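Local coordinates for transferrin (Manduca sexta, PDB 6WB6), which transports iron in the insect, binding a single ferric ion per molecule together with a carbonate anion, at residues 126-131 and 342-347; 147-152 and 176-181; 475-480 and 493-498; 521-526 and 536-541. One frame throughout, in Å; residues are numbered along the deposited sequence.

Contact 1 of 4, residues 126-131 and 342-347; sequences IPLTML and IERGHG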
loop_
_atom_site.group_PDB
_atom_site.type_symbol
_atom_site.label_atom_id
_atom_site.label_comp_id
_atom_site.label_asym_id
_atom_site.label_seq_id
_atom_site.Cartn_x
_atom_site.Cartn_y
_atom_site.Cartn_z
ATOM N N ILE A 126 -2.869 19.242 -6.150
ATOM C CA ILE A 126 -3.508 20.552 -6.177
ATOM C C ILE A 126 -3.610 20.993 -7.640
ATOM O O ILE A 126 -4.722 21.282 -8.122
ATOM C CB ILE A 126 -2.735 21.537 -5.282
ATOM C CG1 ILE A 126 -2.970 21.164 -3.804
ATOM C CG2 ILE A 126 -3.105 22.989 -5.561
ATOM C CD1 ILE A 126 -2.348 22.112 -2.844
ATOM N N PRO A 127 -2.522 21.032 -8.400
ATOM C CA PRO A 127 -2.674 21.437 -9.806
ATOM C C PRO A 127 -3.748 20.645 -10.530
ATOM O O PRO A 127 -4.536 21.212 -11.294
ATOM C CB PRO A 127 -1.284 21.186 -10.380
ATOM C CG PRO A 127 -0.381 21.473 -9.274
ATOM C CD PRO A 127 -1.090 20.947 -8.027
ATOM N N LEU A 128 -3.808 19.337 -10.313
ATOM C CA LEU A 128 -4.842 18.565 -10.979
ATOM C C LEU A 128 -6.217 18.999 -10.508
ATOM O O LEU A 128 -7.134 19.130 -11.324
ATOM C CB LEU A 128 -4.625 17.075 -10.753
ATOM C CG LEU A 128 -3.606 16.401 -11.661
ATOM C CD1 LEU A 128 -3.204 15.033 -11.134
ATOM C CD2 LEU A 128 -4.141 16.242 -13.053
ATOM N N THR A 129 -6.367 19.269 -9.198
ATOM C CA THR A 129 -7.665 19.643 -8.652
ATOM C C THR A 129 -8.174 20.930 -9.276
ATOM O O THR A 129 -9.368 21.048 -9.572
ATOM C CB THR A 129 -7.587 19.785 -7.105
ATOM O OG1 THR A 129 -7.276 18.520 -6.514
ATOM C CG2 THR A 129 -8.917 20.278 -6.505
ATOM N N MET A 130 -7.291 21.914 -9.464
ATOM C CA MET A 130 -7.711 23.234 -9.937
ATOM C C MET A 130 -7.840 23.280 -11.453
ATOM O O MET A 130 -8.827 23.795 -11.978
ATOM C CB MET A 130 -6.712 24.310 -9.471
ATOM C CG MET A 130 -6.590 24.416 -7.934
ATOM S SD MET A 130 -8.259 24.379 -7.202
ATOM C CE MET A 130 -7.904 24.143 -5.465
ATOM N N LEU A 131 -6.838 22.774 -12.169
ATOM C CA LEU A 131 -6.866 22.819 -13.629
ATOM C C LEU A 131 -8.051 22.053 -14.196
ATOM O O LEU A 131 -8.666 22.486 -15.182
ATOM C CB LEU A 131 -5.578 22.240 -14.196
ATOM C CG LEU A 131 -4.297 22.986 -13.831
ATOM C CD1 LEU A 131 -3.138 22.280 -14.470
ATOM C CD2 LEU A 131 -4.339 24.433 -14.269
ATOM N N ILE A 342 -8.887 16.682 -1.505
ATOM C CA ILE A 342 -9.139 15.346 -0.982
ATOM C C ILE A 342 -10.207 14.648 -1.827
ATOM O O ILE A 342 -10.111 13.452 -2.126
ATOM C CB ILE A 342 -9.536 15.426 0.509
ATOM C CG1 ILE A 342 -8.306 15.666 1.410
ATOM C CG2 ILE A 342 -10.227 14.156 0.917
ATOM C CD1 ILE A 342 -8.644 16.218 2.826
ATOM N N GLU A 343 -11.232 15.380 -2.229
ATOM C CA GLU A 343 -12.340 14.792 -2.987
ATOM C C GLU A 343 -12.095 14.804 -4.486
ATOM O O GLU A 343 -12.982 14.422 -5.240
ATOM C CB GLU A 343 -13.644 15.516 -2.662
ATOM C CG GLU A 343 -14.107 15.257 -1.226
ATOM C CD GLU A 343 -15.406 15.984 -0.872
ATOM O OE1 GLU A 343 -15.748 16.939 -1.589
ATOM O OE2 GLU A 343 -16.086 15.593 0.103
ATOM N N ARG A 344 -10.898 15.187 -4.931
ATOM C CA ARG A 344 -10.596 15.162 -6.359
ATOM C C ARG A 344 -11.027 13.848 -6.989
ATOM O O ARG A 344 -10.812 12.757 -6.441
ATOM C CB ARG A 344 -9.110 15.365 -6.618
ATOM C CG ARG A 344 -8.754 15.331 -8.109
ATOM C CD ARG A 344 -7.359 15.837 -8.292
ATOM N NE ARG A 344 -6.416 14.892 -7.732
ATOM C CZ ARG A 344 -5.957 13.822 -8.368
ATOM N NH1 ARG A 344 -6.359 13.545 -9.598
ATOM N NH2 ARG A 344 -5.100 13.015 -7.764
ATOM N N GLY A 345 -11.639 13.973 -8.154
ATOM C CA GLY A 345 -11.985 12.833 -8.970
ATOM C C GLY A 345 -11.537 13.045 -10.406
ATOM O O GLY A 345 -10.610 13.822 -10.696
ATOM N N HIS A 346 -12.205 12.361 -11.322
ATOM C CA HIS A 346 -11.830 12.394 -12.729
ATOM C C HIS A 346 -13.033 12.659 -13.632
ATOM O O HIS A 346 -12.976 12.396 -14.839
ATOM C CB HIS A 346 -11.126 11.089 -13.090
ATOM C CG HIS A 346 -9.898 10.834 -12.268
ATOM N ND1 HIS A 346 -9.940 10.210 -11.035
ATOM C CD2 HIS A 346 -8.597 11.151 -12.487
ATOM C CE1 HIS A 346 -8.717 10.151 -10.537
ATOM N NE2 HIS A 346 -7.882 10.712 -11.399
ATOM N N GLY A 347 -14.098 13.225 -13.086
ATOM C CA GLY A 347 -15.303 13.430 -13.856
ATOM C C GLY A 347 -16.215 12.222 -13.811
ATOM O O GLY A 347 -15.771 11.076 -13.747
#
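The planar guanidinium of Arg344 receives Leu128 on one face and Thr129 at its edge. Leu128 CD1 stands 3.8 Å above the plane, offset toward the rim on the NH1 side, so a methyl rather than a polar group lies against the delocalised pi system. Near the plane, at the edge, comes Thr129 OG1, which is 3.9 Å from Arg344 NE but lies closer to the aliphatic part: OG1 to Arg344 CD is 3.2 Å, a van der Waals contact. The hydroxyl is bonded instead to Lys125 O, one turn back in its own helix; with chi1 near -64° OG1 sits beside the backbone N and can turn to that carbonyl while the same oxygen touches CD of the arginine. Arg344 reaches in from the loop with CG anti to the backbone N (chi1 179°), and a bend at chi3 of 69° turns the guanidinium past Thr129 and against Leu128. Leu128 CB packs against Arg344 CD, at 3.9 Å. Arginine suits this buried place because its methylenes pack on the helix while its charge is met at the tip, where NH1 forms a salt bridge with Glu151 and NH2 another with Asp377. Those two carboxylates probably fix the rotation of the group and offset the cost of burying it. Helix 121-131 is the transferrin anion-binding helix: Asn121, Val122 and Gly123 in its first turn line the carbonate pocket, and the contact packs its last turns against the loop that leads toward the second lobe of this bilobal fold.

Contact 2 of 4, residues 147-152 and 176-181; sequences PKENEL and SAWKSQ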
loop_
_atom_site.group_PDB
_atom_site.type_symbol
_atom_site.label_atom_id
_atom_site.label_comp_id
_atom_site.label_asym_id
_atom_site.label_seq_id
_atom_site.Cartn_x
_atom_site.Cartn_y
_atom_site.Cartn_z
ATOM N N PRO A 147 -8.052 5.492 -13.642
ATOM C CA PRO A 147 -7.946 6.901 -13.237
ATOM C C PRO A 147 -6.518 7.437 -13.171
ATOM O O PRO A 147 -6.300 8.594 -13.532
ATOM C CB PRO A 147 -8.610 6.901 -11.858
ATOM C CG PRO A 147 -9.668 5.820 -11.969
ATOM C CD PRO A 147 -9.041 4.755 -12.828
ATOM N N LYS A 148 -5.551 6.659 -12.672
ATOM C CA LYS A 148 -4.189 7.170 -12.630
ATOM C C LYS A 148 -3.687 7.437 -14.045
ATOM O O LYS A 148 -3.095 8.490 -14.320
ATOM C CB LYS A 148 -3.273 6.189 -11.899
ATOM C CG LYS A 148 -1.872 6.724 -11.625
ATOM C CD LYS A 148 -1.865 8.068 -10.875
ATOM C CE LYS A 148 -2.710 8.006 -9.565
ATOM N NZ LYS A 148 -2.777 9.323 -8.880
ATOM N N GLU A 149 -3.959 6.518 -14.976
ATOM C CA GLU A 149 -3.527 6.764 -16.347
ATOM C C GLU A 149 -4.259 7.948 -16.956
ATOM O O GLU A 149 -3.667 8.707 -17.730
ATOM C CB GLU A 149 -3.715 5.537 -17.229
ATOM C CG GLU A 149 -2.928 5.720 -18.524
ATOM C CD GLU A 149 -2.894 4.508 -19.433
ATOM O OE1 GLU A 149 -3.427 3.460 -19.056
ATOM O OE2 GLU A 149 -2.301 4.614 -20.532
ATOM N N ASN A 150 -5.530 8.149 -16.603
ATOM C CA ASN A 150 -6.247 9.294 -17.142
ATOM C C ASN A 150 -5.544 10.614 -16.779
ATOM O O ASN A 150 -5.437 11.512 -17.616
ATOM C CB ASN A 150 -7.691 9.285 -16.660
ATOM C CG ASN A 150 -8.623 8.560 -17.641
ATOM O OD1 ASN A 150 -9.100 9.139 -18.625
ATOM N ND2 ASN A 150 -8.870 7.291 -17.379
ATOM N N GLU A 151 -5.054 10.730 -15.544
ATOM C CA GLU A 151 -4.367 11.935 -15.079
ATOM C C GLU A 151 -3.085 12.164 -15.837
ATOM O O GLU A 151 -2.768 13.293 -16.215
ATOM C CB GLU A 151 -4.005 11.806 -13.600
ATOM C CG GLU A 151 -5.132 11.691 -12.700
ATOM C CD GLU A 151 -4.713 11.295 -11.287
ATOM O OE1 GLU A 151 -3.491 11.126 -10.991
ATOM O OE2 GLU A 151 -5.632 11.179 -10.467
ATOM N N LEU A 152 -2.287 11.105 -15.970
ATOM C CA LEU A 152 -1.010 11.198 -16.652
ATOM C C LEU A 152 -1.206 11.510 -18.131
ATOM O O LEU A 152 -0.422 12.256 -18.727
ATOM C CB LEU A 152 -0.251 9.886 -16.491
ATOM C CG LEU A 152 0.111 9.501 -15.049
ATOM C CD1 LEU A 152 0.422 7.993 -14.927
ATOM C CD2 LEU A 152 1.293 10.352 -14.580
ATOM N N SER A 176 6.805 1.290 -15.310
ATOM C CA SER A 176 7.764 1.384 -16.404
ATOM C C SER A 176 7.048 1.618 -17.724
ATOM O O SER A 176 7.377 2.551 -18.464
ATOM C CB SER A 176 8.613 0.113 -16.456
ATOM O OG SER A 176 9.526 0.083 -15.378
ATOM N N ALA A 177 6.032 0.800 -18.019
ATOM C CA ALA A 177 5.298 0.973 -19.269
ATOM C C ALA A 177 4.719 2.376 -19.382
ATOM O O ALA A 177 4.677 2.955 -20.473
ATOM C CB ALA A 177 4.176 -0.064 -19.373
ATOM N N TRP A 178 4.228 2.923 -18.275
ATOM C CA TRP A 178 3.649 4.257 -18.328
ATOM C C TRP A 178 4.722 5.313 -18.521
ATOM O O TRP A 178 4.499 6.317 -19.208
ATOM C CB TRP A 178 2.897 4.556 -17.053
ATOM C CG TRP A 178 1.579 3.950 -16.948
ATOM C CD1 TRP A 178 0.888 3.253 -17.910
ATOM C CD2 TRP A 178 0.740 4.008 -15.813
ATOM N NE1 TRP A 178 -0.336 2.875 -17.427
ATOM C CE2 TRP A 178 -0.448 3.319 -16.133
ATOM C CE3 TRP A 178 0.877 4.565 -14.548
ATOM C CZ2 TRP A 178 -1.490 3.188 -15.229
ATOM C CZ3 TRP A 178 -0.148 4.426 -13.654
ATOM C CH2 TRP A 178 -1.317 3.750 -13.993
ATOM N N LYS A 179 5.886 5.101 -17.917
ATOM C CA LYS A 179 6.978 6.042 -18.077
ATOM C C LYS A 179 7.428 6.097 -19.532
ATOM O O LYS A 179 7.821 7.162 -20.019
ATOM C CB LYS A 179 8.126 5.636 -17.156
ATOM C CG LYS A 179 7.875 5.841 -15.659
ATOM C CD LYS A 179 7.924 7.284 -15.251
ATOM C CE LYS A 179 7.767 7.405 -13.737
ATOM N NZ LYS A 179 8.820 6.668 -12.980
ATOM N N SER A 180 7.354 4.959 -20.236
ATOM C CA SER A 180 7.592 4.936 -21.679
ATOM C C SER A 180 6.504 5.682 -22.438
ATOM O O SER A 180 6.801 6.594 -23.219
ATOM C CB SER A 180 7.673 3.498 -22.183
ATOM O OG SER A 180 8.644 2.772 -21.460
ATOM N N GLN A 181 5.231 5.310 -22.221
ATOM C CA GLN A 181 4.160 5.822 -23.081
ATOM C C GLN A 181 3.938 7.326 -22.905
ATOM O O GLN A 181 3.543 8.003 -23.866
ATOM C CB GLN A 181 2.870 5.039 -22.817
ATOM C CG GLN A 181 1.581 5.584 -23.495
ATOM C CD GLN A 181 1.524 5.391 -25.017
ATOM O OE1 GLN A 181 1.951 4.359 -25.550
ATOM N NE2 GLN A 181 0.969 6.388 -25.722
HETATM O O HOH W 1 -1.378 0.868 -18.771
#
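Trp178 projects from helix 172-181 against Lys148, Glu149 and Leu152 of helix 147-158, two near-parallel helices in the alpha/beta architecture of the transferrin lobe, which belongs to the periplasmic-binding-protein clan. Their segment axes stay 11.6 Å apart and cross at -24°, a spacing wide enough for an indole to lie between them. The tight part is the six-membered end of the ring. Leu152 CD1 approaches Trp178 CE3 to 3.5 Å, and on the next atom round the ring Lys148 CG comes within 3.5 Å of CZ3. Lys148 contributes its methylenes alone: CG is anti to the backbone N (chi1 -172°), and two further bends turn the chain away from the indole, leaving NZ to form a salt bridge with Glu151 OE1 at 2.9 Å and a hydrogen bond with Asn119. A long lysine thus serves as a hydrophobic flank and as a buried ion-pair partner at once. Residues of helix 597-611 in the second lobe close over the same region, Val598 on Trp178 and His602 on Lys148. Matters are looser at the pyrrole end, toward the partly exposed Glu149. Its extended chain lays CG 3.8 Å above one face of the indole, offset toward the rim, with the carboxylate turned 43° from the ring plane. OE2 is bonded to the hydroxyl of Tyr182. Between Glu149 OE1 and Trp178 NE1, 3.5 Å apart, there is no direct bond; a water accepts from NE1 at 2.6 Å and donates a weak 3.3 Å bond to OE1.

Contact 3 of 4, residues 475-480 and 493-498; sequences FYLINK and GEFFSG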
loop_
_atom_site.group_PDB
_atom_site.type_symbol
_atom_site.label_atom_id
_atom_site.label_comp_id
_atom_site.label_asym_id
_atom_site.label_seq_id
_atom_site.Cartn_x
_atom_site.Cartn_y
_atom_site.Cartn_z
ATOM N N PHE A 475 2.345 -33.112 -9.488
ATOM C CA PHE A 475 2.517 -32.450 -10.771
ATOM C C PHE A 475 3.949 -32.537 -11.235
ATOM O O PHE A 475 4.214 -32.697 -12.437
ATOM C CB PHE A 475 2.139 -30.978 -10.733
ATOM C CG PHE A 475 2.577 -30.245 -11.979
ATOM C CD1 PHE A 475 1.766 -30.238 -13.103
ATOM C CD2 PHE A 475 3.807 -29.620 -12.050
ATOM C CE1 PHE A 475 2.162 -29.610 -14.261
ATOM C CE2 PHE A 475 4.217 -28.988 -13.215
ATOM C CZ PHE A 475 3.385 -28.979 -14.324
ATOM N N TYR A 476 4.895 -32.359 -10.316
ATOM C CA TYR A 476 6.285 -32.339 -10.746
ATOM C C TYR A 476 6.662 -33.661 -11.381
ATOM O O TYR A 476 7.299 -33.690 -12.436
ATOM C CB TYR A 476 7.219 -32.018 -9.588
ATOM C CG TYR A 476 8.657 -31.896 -10.037
ATOM C CD1 TYR A 476 9.464 -33.021 -10.163
ATOM C CD2 TYR A 476 9.209 -30.663 -10.349
ATOM C CE1 TYR A 476 10.759 -32.916 -10.582
ATOM C CE2 TYR A 476 10.516 -30.553 -10.764
ATOM C CZ TYR A 476 11.283 -31.678 -10.883
ATOM O OH TYR A 476 12.593 -31.543 -11.285
ATOM N N LEU A 477 6.237 -34.769 -10.779
ATOM C CA LEU A 477 6.583 -36.070 -11.336
ATOM C C LEU A 477 5.828 -36.333 -12.636
ATOM O O LEU A 477 6.439 -36.673 -13.656
ATOM C CB LEU A 477 6.310 -37.155 -10.298
ATOM C CG LEU A 477 7.352 -37.160 -9.169
ATOM C CD1 LEU A 477 6.889 -38.066 -8.049
ATOM C CD2 LEU A 477 8.688 -37.606 -9.671
ATOM N N ILE A 478 4.502 -36.166 -12.624
ATOM C CA ILE A 478 3.711 -36.340 -13.843
ATOM C C ILE A 478 4.276 -35.486 -14.974
ATOM O O ILE A 478 4.421 -35.950 -16.113
ATOM C CB ILE A 478 2.227 -36.012 -13.572
ATOM C CG1 ILE A 478 1.591 -37.096 -12.683
ATOM C CG2 ILE A 478 1.463 -35.909 -14.867
ATOM C CD1 ILE A 478 0.172 -36.831 -12.299
ATOM N N ASN A 479 4.618 -34.229 -14.678
ATOM C CA ASN A 479 5.091 -33.318 -15.722
ATOM C C ASN A 479 6.373 -33.831 -16.373
ATOM O O ASN A 479 6.530 -33.760 -17.597
ATOM C CB ASN A 479 5.311 -31.919 -15.142
ATOM C CG ASN A 479 5.862 -30.935 -16.167
ATOM O OD1 ASN A 479 7.044 -30.616 -16.152
ATOM N ND2 ASN A 479 4.998 -30.440 -17.046
ATOM N N LYS A 480 7.306 -34.339 -15.575
ATOM C CA LYS A 480 8.528 -34.919 -16.104
ATOM C C LYS A 480 8.334 -36.368 -16.531
ATOM O O LYS A 480 9.311 -37.078 -16.784
ATOM C CB LYS A 480 9.652 -34.803 -15.065
ATOM C CG LYS A 480 10.259 -33.398 -14.986
ATOM C CD LYS A 480 11.753 -33.413 -14.660
ATOM C CE LYS A 480 12.443 -32.110 -15.103
ATOM N NZ LYS A 480 13.929 -32.275 -15.312
ATOM N N GLY A 493 3.030 -43.414 -5.164
ATOM C CA GLY A 493 3.496 -44.444 -4.254
ATOM C C GLY A 493 4.471 -45.385 -4.924
ATOM O O GLY A 493 5.459 -45.805 -4.319
ATOM N N GLU A 494 4.229 -45.695 -6.202
ATOM C CA GLU A 494 5.128 -46.594 -6.908
ATOM C C GLU A 494 6.451 -45.921 -7.256
ATOM O O GLU A 494 7.455 -46.617 -7.411
ATOM C CB GLU A 494 4.454 -47.141 -8.170
ATOM C CG GLU A 494 3.132 -47.884 -7.913
ATOM C CD GLU A 494 3.285 -49.183 -7.106
ATOM O OE1 GLU A 494 4.425 -49.539 -6.740
ATOM O OE2 GLU A 494 2.252 -49.852 -6.839
ATOM N N PHE A 495 6.497 -44.593 -7.368
ATOM C CA PHE A 495 7.800 -43.947 -7.533
ATOM C C PHE A 495 8.605 -43.994 -6.235
ATOM O O PHE A 495 9.758 -44.437 -6.222
ATOM C CB PHE A 495 7.640 -42.508 -8.002
ATOM C CG PHE A 495 8.952 -41.796 -8.165
ATOM C CD1 PHE A 495 9.583 -41.216 -7.076
ATOM C CD2 PHE A 495 9.562 -41.721 -9.403
ATOM C CE1 PHE A 495 10.818 -40.560 -7.219
ATOM C CE2 PHE A 495 10.781 -41.061 -9.547
ATOM C CZ PHE A 495 11.406 -40.485 -8.433
ATOM N N PHE A 496 8.019 -43.537 -5.126
ATOM C CA PHE A 496 8.668 -43.661 -3.821
ATOM C C PHE A 496 8.334 -45.032 -3.238
ATOM O O PHE A 496 7.702 -45.168 -2.192
ATOM C CB PHE A 496 8.233 -42.530 -2.896
ATOM C CG PHE A 496 8.673 -41.182 -3.366
ATOM C CD1 PHE A 496 9.993 -40.790 -3.234
ATOM C CD2 PHE A 496 7.778 -40.313 -3.942
ATOM C CE1 PHE A 496 10.415 -39.556 -3.664
ATOM C CE2 PHE A 496 8.200 -39.071 -4.377
ATOM C CZ PHE A 496 9.527 -38.699 -4.233
ATOM N N SER A 497 8.803 -46.059 -3.952
ATOM C CA SER A 497 8.441 -47.443 -3.667
ATOM C C SER A 497 8.914 -47.911 -2.296
ATOM O O SER A 497 8.440 -48.948 -1.822
ATOM C CB SER A 497 9.012 -48.364 -4.756
ATOM O OG SER A 497 10.429 -48.331 -4.775
ATOM N N GLY A 498 9.828 -47.181 -1.655
ATOM C CA GLY A 498 10.203 -47.452 -0.277
ATOM C C GLY A 498 9.161 -47.031 0.735
ATOM O O GLY A 498 9.314 -47.326 1.923
#
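Leu477 and Phe495, whose CA atoms are 8.8 Å apart, sit near the C-terminal ends of two helices. Helix 467-479 runs through Asn479 and is left at Lys480; helix 488-495 is left at Phe496, the centre of an inverse gamma turn in which Ser497 N makes a weak bond to Phe495 O. The exit from the helix, together with different first torsions, probably allows both rings to meet one leucine. Phe495 carries CG anti to the backbone N (chi1 179°), whereas in Phe496 CG lies beside the N (chi1 -65°). Leucine fits because its terminal fork divides between them. Leu477 CD2 is placed over the centre of the Phe495 ring, 4.1 Å from the centroid and only 11° off the ring normal, a CH-pi contact with the two side chains nearly perpendicular. The other branch, Leu477 CD1, touches Phe496 CE2 at 4.0 Å, approaching that ring obliquely. The rings also brace each other: Phe495 CD1 lies 3.5 Å above the middle of the Phe496 ring, while Phe496 CG lies in the Phe495 plane at its edge. Leu492 and Ile451 pack on Leu477 as well, and backbone bonding joins Phe495 to Gly456. This is buried apolar helix-to-helix packing in the alpha/beta fold of the second lobe, far from the iron site, joining helix 467-479 to the end of helix 488-495 just before strand 499-501.

Contact 4 of 4, residues 521-526 and 536-541; sequences KKQCGS and EDRGDV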
loop_
_atom_site.group_PDB
_atom_site.type_symbol
_atom_site.label_atom_id
_atom_site.label_comp_id
_atom_site.label_asym_id
_atom_site.label_seq_id
_atom_site.Cartn_x
_atom_site.Cartn_y
_atom_site.Cartn_z
ATOM N N LYS A 521 0.965 -43.949 3.109
ATOM C CA LYS A 521 0.918 -43.721 4.551
ATOM C C LYS A 521 1.850 -44.680 5.265
ATOM O O LYS A 521 1.816 -44.761 6.492
ATOM C CB LYS A 521 -0.515 -43.864 5.087
ATOM N N LYS A 522 2.690 -45.405 4.518
ATOM C CA LYS A 522 3.462 -46.486 5.116
ATOM C C LYS A 522 4.497 -45.958 6.102
ATOM O O LYS A 522 4.773 -46.609 7.113
ATOM C CB LYS A 522 4.134 -47.314 4.011
ATOM C CG LYS A 522 4.780 -48.603 4.517
ATOM C CD LYS A 522 4.963 -49.650 3.406
ATOM C CE LYS A 522 6.256 -49.459 2.653
ATOM N NZ LYS A 522 7.429 -49.818 3.504
ATOM N N GLN A 523 5.078 -44.790 5.833
ATOM C CA GLN A 523 6.194 -44.267 6.622
ATOM C C GLN A 523 5.755 -43.299 7.708
ATOM O O GLN A 523 6.603 -42.648 8.323
ATOM C CB GLN A 523 7.200 -43.556 5.718
ATOM C CG GLN A 523 7.842 -44.464 4.724
ATOM C CD GLN A 523 8.544 -45.595 5.407
ATOM O OE1 GLN A 523 8.141 -46.750 5.294
ATOM N NE2 GLN A 523 9.578 -45.273 6.149
ATOM N N CYS A 524 4.456 -43.155 7.934
ATOM C CA CYS A 524 4.012 -42.151 8.885
ATOM C C CYS A 524 4.427 -42.520 10.306
ATOM O O CYS A 524 4.540 -41.631 11.163
ATOM C CB CYS A 524 2.501 -41.962 8.736
ATOM S SG CYS A 524 2.047 -41.053 7.206
ATOM N N GLY A 525 4.731 -43.796 10.540
ATOM C CA GLY A 525 5.217 -44.275 11.818
ATOM C C GLY A 525 4.514 -43.649 13.001
ATOM O O GLY A 525 3.291 -43.475 13.008
ATOM N N SER A 526 5.308 -43.261 13.993
ATOM C CA SER A 526 4.808 -42.734 15.254
ATOM C C SER A 526 4.404 -41.263 15.188
ATOM O O SER A 526 3.929 -40.724 16.196
ATOM C CB SER A 526 5.887 -42.928 16.320
ATOM O OG SER A 526 7.175 -42.637 15.778
ATOM N N GLU A 536 13.964 -38.838 11.118
ATOM C CA GLU A 536 14.059 -40.265 11.456
ATOM C C GLU A 536 14.323 -41.169 10.246
ATOM O O GLU A 536 14.130 -42.390 10.340
ATOM C CB GLU A 536 12.779 -40.738 12.162
ATOM C CG GLU A 536 12.573 -40.150 13.568
ATOM C CD GLU A 536 11.269 -40.599 14.209
ATOM O OE1 GLU A 536 10.501 -41.333 13.555
ATOM O OE2 GLU A 536 11.021 -40.236 15.378
ATOM N N ASP A 537 14.730 -40.592 9.117
ATOM C CA ASP A 537 15.053 -41.322 7.887
ATOM C C ASP A 537 13.914 -42.244 7.446
ATOM O O ASP A 537 14.129 -43.227 6.723
ATOM C CB ASP A 537 16.360 -42.096 8.049
ATOM C CG ASP A 537 17.551 -41.171 8.266
ATOM O OD1 ASP A 537 17.408 -39.956 8.034
ATOM O OD2 ASP A 537 18.625 -41.652 8.663
ATOM N N ARG A 538 12.690 -41.936 7.865
ATOM C CA ARG A 538 11.529 -42.618 7.310
ATOM C C ARG A 538 11.200 -42.108 5.921
ATOM O O ARG A 538 10.414 -42.743 5.207
ATOM C CB ARG A 538 10.314 -42.439 8.226
ATOM C CG ARG A 538 10.513 -43.012 9.618
ATOM C CD ARG A 538 9.223 -42.962 10.428
ATOM N NE ARG A 538 9.174 -41.783 11.286
ATOM C CZ ARG A 538 8.229 -40.844 11.270
ATOM N NH1 ARG A 538 7.196 -40.908 10.440
ATOM N NH2 ARG A 538 8.314 -39.829 12.120
ATOM N N GLY A 539 11.750 -40.956 5.556
ATOM C CA GLY A 539 11.749 -40.514 4.179
ATOM C C GLY A 539 13.080 -39.859 3.876
ATOM O O GLY A 539 13.783 -39.400 4.776
ATOM N N ASP A 540 13.427 -39.845 2.589
ATOM C CA ASP A 540 14.684 -39.278 2.098
ATOM C C ASP A 540 14.516 -37.864 1.561
ATOM O O ASP A 540 15.502 -37.244 1.142
ATOM C CB ASP A 540 15.258 -40.184 1.003
ATOM C CG ASP A 540 15.291 -41.636 1.421
ATOM O OD1 ASP A 540 16.134 -41.959 2.282
ATOM O OD2 ASP A 540 14.446 -42.436 0.935
ATOM N N VAL A 541 13.289 -37.352 1.552
ATOM C CA VAL A 541 12.992 -36.011 1.068
ATOM C C VAL A 541 11.638 -35.619 1.644
ATOM O O VAL A 541 10.729 -36.449 1.731
ATOM C CB VAL A 541 13.007 -35.971 -0.480
ATOM C CG1 VAL A 541 11.955 -36.933 -1.047
ATOM C CG2 VAL A 541 12.777 -34.555 -1.011
#
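Gln523 and Arg538 face each other with bent side chains: a turn at chi2 of Gln523 (-58°) folds its amide toward the backbone of Arg538, and a turn at chi3 of Arg538 (-96°) directs the guanidinium to the backbone of Gln523. Each side chain therefore donates to the other residue's carbonyl. Arg538 NH1 reaches Gln523 O at 2.8 Å with a nearly straight 160° bond, the oxygen lying almost in the guanidinium plane. In return Gln523 NE2 meets Arg538 O at 2.8 Å, on a lone pair in the carbonyl plane, though that oxygen is tilted from the plane of the amide. Both side chains are long enough to cross between the loops and end in N-H donors, one amide group in glutamine and the guanidinium in arginine. The two loops flank helix 530-535, whose chain continues into strand 542-545 of the mixed sheet of the second transferrin lobe; the first loop holds a type I turn, Lys521 to Cys524, tied to strand 499-501 by the disulfide between Cys524 and Cys501. Arg538 is further positioned by Glu536, whose OE1 receives NE at 2.7 Å in a salt bridge and NH2 in a weak bond, while Asp527 O also accepts from NH2. Gly525 adopts a positive phi that glycine tolerates readily, and having no side chain it leaves room for Arg538 CD.

How the contacts relate
Of the segments in contact, helix 121-131 comes first along the chain, followed by helices 147-158 and 172-181, so contact 2 closes a short loop wholly within the long one that contact 1 completes more than two hundred residues later. The two meet at Glu151, on the contact 2 helix, which besides pairing with Arg344 probably hydrogen-bonds to His346, tying helices of the iron-binding lobe to the chain leading onward. Contacts 3 and 4 follow in series in the second lobe, each closing a short local loop without crossing. They touch where Phe496 packs on Val541, so the end of helix 488-495 meets the residue that leads into strand 542-545. Centres of contacts 1 and 3 are about 59 Å apart.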